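Local coordinates for heme-binding protein A / AI-2 binding protein A (Helicobacter pylori SS1, PDB 6OFQ), which probably serves as a periplasmic substrate-binding protein that captures peptides, such as STSA, for an ABC transporter, at residues E113-A116 / K117-L120; S457-S461 / D462-D466. All coordinates share one frame; numbering follows the deposited sequence. Where two conformers were deposited one is given.

Interaction 1: residues E113-A116 / K117-L120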
ATOM      1  N   GLU A 113      -9.733  -9.660 -26.619  1.00 11.19           N
ATOM      2  CA  GLU A 113     -10.100 -10.566 -25.533  1.00 10.44           C
ATOM      3  C   GLU A 113      -8.848 -10.935 -24.718  1.00 10.10           C
ATOM      4  O   GLU A 113      -7.807 -11.307 -25.225  1.00 10.15           O
ATOM      5  CB  GLU A 113     -10.766 -11.845 -26.092  1.00 11.37           C
ATOM      6  CG  GLU A 113     -11.327 -12.765 -25.022  1.00 12.25           C
ATOM      7  CD  GLU A 113     -11.895 -14.090 -25.549  1.00 14.19           C
ATOM      8  OE1 GLU A 113     -11.733 -14.273 -26.784  1.00 20.56           O
ATOM      9  OE2 GLU A 113     -12.428 -14.937 -24.809  1.00 12.17           O
ATOM     10  N   PHE A 114      -9.005 -10.834 -23.391  1.00  8.30           N
ATOM     11  CA  PHE A 114      -8.020 -11.282 -22.405  1.00  7.68           C
ATOM     12  C   PHE A 114      -7.781 -12.794 -22.548  1.00  6.90           C
ATOM     13  O   PHE A 114      -8.708 -13.575 -22.723  1.00  7.48           O
ATOM     14  CB  PHE A 114      -8.567 -10.948 -21.008  1.00  6.77           C
ATOM     15  CG  PHE A 114      -7.954 -11.764 -19.892  1.00  5.97           C
ATOM     16  CD1 PHE A 114      -6.649 -11.567 -19.507  1.00  6.33           C
ATOM     17  CD2 PHE A 114      -8.695 -12.749 -19.280  1.00  6.12           C
ATOM     18  CE1 PHE A 114      -6.050 -12.373 -18.549  1.00  6.50           C
ATOM     19  CE2 PHE A 114      -8.138 -13.509 -18.253  1.00  5.62           C
ATOM     20  CZ  PHE A 114      -6.831 -13.295 -17.909  1.00  5.98           C
ATOM     21  N   SER A 115      -6.527 -13.168 -22.455  1.00  7.81           N
ATOM     22  CA  SER A 115      -6.153 -14.559 -22.504  1.00  7.90           C
ATOM     23  C   SER A 115      -4.840 -14.753 -21.755  1.00  7.49           C
ATOM     24  O   SER A 115      -4.192 -13.824 -21.230  1.00  6.98           O
ATOM     25  CB  SER A 115      -6.088 -15.016 -23.985  1.00  8.57           C
ATOM     26  OG  SER A 115      -4.970 -14.450 -24.612  1.00  9.37           O
ATOM     27  N   ALA A 116      -4.335 -15.997 -21.825  1.00  7.02           N
ATOM     28  CA  ALA A 116      -3.166 -16.368 -21.091  1.00  6.41           C
ATOM     29  C   ALA A 116      -1.933 -15.543 -21.443  1.00  6.72           C
ATOM     30  O   ALA A 116      -1.060 -15.298 -20.597  1.00  6.30           O
ATOM     31  CB  ALA A 116      -2.928 -17.857 -21.255  1.00  7.60           C
ATOM     32  N   LYS A 117      -1.802 -15.102 -22.698  0.50  6.80           N
ATOM     33  CA  LYS A 117      -0.643 -14.300 -23.057  0.50  7.63           C
ATOM     34  C   LYS A 117      -0.528 -12.977 -22.301  0.50  6.63           C
ATOM     35  O   LYS A 117       0.569 -12.465 -22.129  0.50  6.17           O
ATOM     36  CB  LYS A 117      -0.589 -14.021 -24.566  0.50  8.59           C
ATOM     37  CG  LYS A 117      -1.591 -13.032 -25.130  0.50 10.18           C
ATOM     38  CD  LYS A 117      -1.297 -12.825 -26.614  0.50 11.95           C
ATOM     39  CE  LYS A 117      -2.055 -11.643 -27.190  0.50 13.83           C
ATOM     40  NZ  LYS A 117      -1.925 -11.538 -28.671  0.50 15.06           N
ATOM     41  N   ASP A 118      -1.653 -12.476 -21.815  1.00  6.36           N
ATOM     42  CA  ASP A 118      -1.667 -11.216 -21.072  1.00  6.59           C
ATOM     43  C   ASP A 118      -1.152 -11.470 -19.654  1.00  6.08           C
ATOM     44  O   ASP A 118      -0.478 -10.624 -19.068  1.00  6.40           O
ATOM     45  CB  ASP A 118      -3.049 -10.611 -21.011  1.00  5.78           C
ATOM     46  CG  ASP A 118      -3.633 -10.405 -22.424  1.00  5.79           C
ATOM     47  OD1 ASP A 118      -2.877  -9.668 -23.100  1.00  7.29           O
ATOM     48  OD2 ASP A 118      -4.757 -10.868 -22.705  1.00  6.49           O
ATOM     49  N   VAL A 119      -1.435 -12.648 -19.108  1.00  5.64           N
ATOM     50  CA  VAL A 119      -0.860 -13.054 -17.810  1.00  5.81           C
ATOM     51  C   VAL A 119       0.649 -13.205 -17.933  1.00  5.59           C
ATOM     52  O   VAL A 119       1.407 -12.718 -17.126  1.00  5.49           O
ATOM     53  CB  VAL A 119      -1.549 -14.290 -17.253  1.00  5.81           C
ATOM     54  CG1 VAL A 119      -1.009 -14.639 -15.885  1.00  5.99           C
ATOM     55  CG2 VAL A 119      -3.064 -14.142 -17.206  1.00  6.49           C
ATOM     56  N   LEU A 120       1.099 -13.969 -18.941  1.00  4.94           N
ATOM     57  CA  LEU A 120       2.510 -14.115 -19.233  1.00  6.45           C
ATOM     58  C   LEU A 120       3.146 -12.767 -19.398  1.00  6.07           C
ATOM     59  O   LEU A 120       4.177 -12.506 -18.801  1.00  6.46           O
ATOM     60  CB  LEU A 120       2.772 -14.990 -20.479  1.00  7.36           C
ATOM     61  CG  LEU A 120       2.348 -16.456 -20.396  1.00  8.25           C
ATOM     62  CD1 LEU A 120       2.829 -17.154 -21.680  1.00  8.90           C
ATOM     63  CD2 LEU A 120       2.999 -17.095 -19.183  1.00  8.85           C
TER
HETATM   64  O   HOH W   1      -5.142 -11.817 -25.148  1.00 12.47           O
HETATM   65  O   HOH W   2      -3.111 -16.382 -25.177  1.00 16.68           O

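Interaction 2: residues S457-S461 / D462-D466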
ATOM      1  N   SER A 457      14.219   1.158   6.863  1.00  5.41           N
ATOM      2  CA  SER A 457      15.201   1.100   7.950  1.00  5.67           C
ATOM      3  C   SER A 457      16.479   0.352   7.568  1.00  5.63           C
ATOM      4  O   SER A 457      17.416   0.231   8.328  1.00  6.04           O
ATOM      5  CB  SER A 457      14.592   0.446   9.210  1.00  5.60           C
ATOM      6  OG  SER A 457      13.633   1.302   9.786  1.00  5.91           O
ATOM      7  N   PHE A 458      16.452  -0.245   6.378  1.00  6.03           N
ATOM      8  CA  PHE A 458      17.487  -1.177   5.919  1.00  7.06           C
ATOM      9  C   PHE A 458      17.787  -2.228   6.982  1.00  6.97           C
ATOM     10  O   PHE A 458      18.933  -2.537   7.327  1.00  7.57           O
ATOM     11  CB  PHE A 458      18.772  -0.416   5.499  1.00  8.26           C
ATOM     12  CG  PHE A 458      18.618   0.384   4.219  1.00 11.98           C
ATOM     13  CD1 PHE A 458      18.014   1.602   4.200  1.00 14.07           C
ATOM     14  CD2 PHE A 458      18.917  -0.195   2.997  1.00 17.31           C
ATOM     15  CE1 PHE A 458      17.811   2.314   3.026  1.00 14.39           C
ATOM     16  CE2 PHE A 458      18.827   0.556   1.842  1.00 21.73           C
ATOM     17  CZ  PHE A 458      18.241   1.797   1.839  1.00 15.37           C
ATOM     18  N   TYR A 459      16.709  -2.751   7.568  1.00  5.40           N
ATOM     19  CA  TYR A 459      16.874  -3.723   8.628  1.00  5.32           C
ATOM     20  C   TYR A 459      17.323  -5.064   8.066  1.00  6.04           C
ATOM     21  O   TYR A 459      16.600  -5.635   7.251  1.00  5.31           O
ATOM     22  CB  TYR A 459      15.558  -3.881   9.382  1.00  5.38           C
ATOM     23  CG  TYR A 459      15.535  -4.826  10.541  1.00  4.71           C
ATOM     24  CD1 TYR A 459      16.501  -4.835  11.529  1.00  4.63           C
ATOM     25  CD2 TYR A 459      14.522  -5.777  10.648  1.00  4.41           C
ATOM     26  CE1 TYR A 459      16.496  -5.759  12.568  1.00  4.76           C
ATOM     27  CE2 TYR A 459      14.498  -6.660  11.699  1.00  4.96           C
ATOM     28  CZ  TYR A 459      15.438  -6.653  12.705  1.00  4.52           C
ATOM     29  OH  TYR A 459      15.303  -7.563  13.711  1.00  5.66           O
ATOM     30  N   LYS A 460      18.468  -5.532   8.522  1.00  6.97           N
ATOM     31  CA  LYS A 460      19.038  -6.792   8.034  1.00  6.96           C
ATOM     32  C   LYS A 460      19.362  -7.700   9.215  1.00  8.02           C
ATOM     33  O   LYS A 460      20.380  -7.548   9.872  1.00 11.85           O
ATOM     34  CB  LYS A 460      20.321  -6.475   7.263  1.00  7.75           C
ATOM     35  CG  LYS A 460      20.075  -5.667   6.014  1.00  9.31           C
ATOM     36  CD  LYS A 460      21.338  -5.338   5.224  1.00 11.02           C
ATOM     37  CE  LYS A 460      22.071  -6.612   4.864  1.00 16.46           C
ATOM     38  NZ  LYS A 460      23.153  -6.082   3.989  1.00 21.38           N
ATOM     39  N   SER A 461      18.449  -8.617   9.505  1.00  7.23           N
ATOM     40  CA  SER A 461      18.637  -9.575  10.566  1.00  7.34           C
ATOM     41  C   SER A 461      18.374 -10.945   9.953  1.00  7.23           C
ATOM     42  O   SER A 461      17.256 -11.249   9.500  1.00  6.04           O
ATOM     43  CB  SER A 461      17.666  -9.370  11.724  1.00  7.46           C
ATOM     44  OG  SER A 461      17.602 -10.524  12.564  1.00  7.20           O
ATOM     45  N   ASP A 462      19.391 -11.811  10.029  1.00  9.34           N
ATOM     46  CA  ASP A 462      19.217 -13.195   9.616  1.00 10.46           C
ATOM     47  C   ASP A 462      18.245 -13.985  10.482  1.00  9.16           C
ATOM     48  O   ASP A 462      17.373 -14.730  10.003  1.00  8.57           O
ATOM     49  CB  ASP A 462      20.525 -13.984   9.619  1.00 13.62           C
ATOM     50  CG  ASP A 462      21.356 -13.678   8.400  1.00 18.85           C
ATOM     51  OD1 ASP A 462      20.771 -13.582   7.287  1.00 18.95           O
ATOM     52  OD2 ASP A 462      22.569 -13.570   8.681  1.00 20.54           O
ATOM     53  N   ALA A 463      18.322 -13.800  11.794  1.00  7.67           N
ATOM     54  CA  ALA A 463      17.455 -14.523  12.693  1.00  8.95           C
ATOM     55  C   ALA A 463      15.973 -14.177  12.434  1.00  7.97           C
ATOM     56  O   ALA A 463      15.064 -15.023  12.404  1.00  8.87           O
ATOM     57  CB  ALA A 463      17.886 -14.250  14.137  1.00 10.44           C
ATOM     58  N   PHE A 464      15.692 -12.892  12.180  1.00  7.39           N
ATOM     59  CA  PHE A 464      14.333 -12.415  11.948  1.00  6.75           C
ATOM     60  C   PHE A 464      13.917 -12.953  10.588  1.00  5.54           C
ATOM     61  O   PHE A 464      12.817 -13.560  10.443  1.00  5.38           O
ATOM     62  CB  PHE A 464      14.330 -10.900  11.928  1.00  6.41           C
ATOM     63  CG  PHE A 464      13.048 -10.252  11.537  1.00  5.41           C
ATOM     64  CD1 PHE A 464      12.042 -10.131  12.487  1.00  5.53           C
ATOM     65  CD2 PHE A 464      12.877  -9.730  10.276  1.00  5.74           C
ATOM     66  CE1 PHE A 464      10.864  -9.521  12.146  1.00  5.55           C
ATOM     67  CE2 PHE A 464      11.741  -9.038   9.946  1.00  5.77           C
ATOM     68  CZ  PHE A 464      10.737  -8.972  10.886  1.00  5.47           C
ATOM     69  N   SER A 465      14.740 -12.742   9.567  1.00  5.72           N
ATOM     70  CA  SER A 465      14.376 -13.115   8.214  1.00  5.80           C
ATOM     71  C   SER A 465      14.210 -14.628   8.010  1.00  5.54           C
ATOM     72  O   SER A 465      13.204 -15.039   7.411  1.00  5.64           O
ATOM     73  CB  SER A 465      15.368 -12.563   7.216  1.00  6.23           C
ATOM     74  OG  SER A 465      15.393 -11.137   7.174  1.00  5.64           O
ATOM     75  N   ASP A 466      14.990 -15.389   8.764  1.00  6.03           N
ATOM     76  CA  ASP A 466      14.906 -16.850   8.641  1.00  6.99           C
ATOM     77  C   ASP A 466      13.583 -17.336   9.198  1.00  6.31           C
ATOM     78  O   ASP A 466      12.954 -18.291   8.678  1.00  6.48           O
ATOM     79  CB  ASP A 466      16.045 -17.551   9.351  1.00  8.36           C
ATOM     80  CG  ASP A 466      17.404 -17.450   8.615  1.00 10.28           C
ATOM     81  OD1 ASP A 466      17.419 -17.020   7.455  1.00 13.82           O
ATOM     82  OD2 ASP A 466      18.408 -17.758   9.318  1.00 17.30           O
TER
HETATM   83  O   HOH W   3      15.934  -8.189   8.127  1.00  6.41           O

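Interaction 1: residues E113-A116 / K117-L120
At S115 the extended chain turns into a helix: D118 N donates to S115 O (2.9 Å), an i to i+3 bond, and L120 N donates to A116 O (3.0 Å), an i to i+4 bond. The D118 side chain adds a bond in the reverse sense. Its carboxylate comes back near the preceding loop, CG lying beside its own backbone N (chi1 -56°), and OD2 accepts the N-H of S115 at 2.9 Å on its anti side. This is one half of the capping-box pattern at a helix N-terminus. A bound water also donates to OD2 (2.6 Å) and to E113 O while accepting from S115 OG, so the carboxylate oxygen is gripped twice. A second water joins S115 OG to K117 N, in the first turn. The other carboxylate oxygen, OD1, accepts from K189 N, which helps fix the group's rotation. F114 lays the edge of its ring against V119, CE1 meeting CG2 at 3.7 Å. Helix 116-127 thus starts against the antiparallel sheet, with A116 and V119 on L96 of strand 91-96 and I164 of strand 163-168, and L120 on I156 and A158 of strand 153-160.

Interaction 2: residues S457-S461 / D462-D466
S461 meets the first turn of helix 462-473 with both its hydroxyl and its carbonyl. With OG swung anti to the backbone N (chi1 163°), the hydroxyl accepts the N-H of F464 at 3.1 Å, while also lying 3.4 Å from F464 CB. S461 O is gripped by two donors of a single residue: S465 N at 2.9 Å, the first i to i+4 bond of the helix, and S465 OG at 3.0 Å, arriving from the opposite face of the carbonyl plane. The S465 hydroxyl can reach back because it sits beside its own backbone N (chi1 -64°); it also accepts hydrogen bonds from K445 N and a water. That water donates to Y459 O as well and accepts from S461 N, tying the incoming loop to the helix start. On the buried side the Y459 and F464 side chains run at about a right angle to each other, while their ring planes are 58° apart, an oblique aromatic pair. Y459 CE2 lies over one face of the F464 ring, offset toward its rim and 3.8 Å from CD2. The phenol OH passes near F464 CB and continues to a hydrogen bond with D494. Both rings settle among W443 of helix 436-443 and I491 of helix 477-494. D462, by contrast, points away from the loop and forms a salt bridge with K445. The bond from F464 N to S461 OG makes S461 a serine N-cap, in which a side-chain oxygen takes an otherwise unused N-H of the first helical turn; the Y459-F464 pair packs beside it.

In the fold
Interactions 1 and 2 are both helix starts, but they are held differently. At 113-120 an aspartate inside the first turn reaches back to a loop N-H, whereas at 457-466 a serine ahead of the helix reaches forward to a helical N-H; water bridges loop to helix in both. Their centres lie 37 Å apart and their nearest atoms about 27 Å, with no touch. Interaction 1 sets helix 116-127 on the sheet containing strands 91-96, 153-160 and 163-168, while interaction 2 seats helix 462-473 against helices 436-443 and 477-494. From the centre of each contact to the centre of the chain is about 26 Å for interaction 1 and 21 Å for interaction 2.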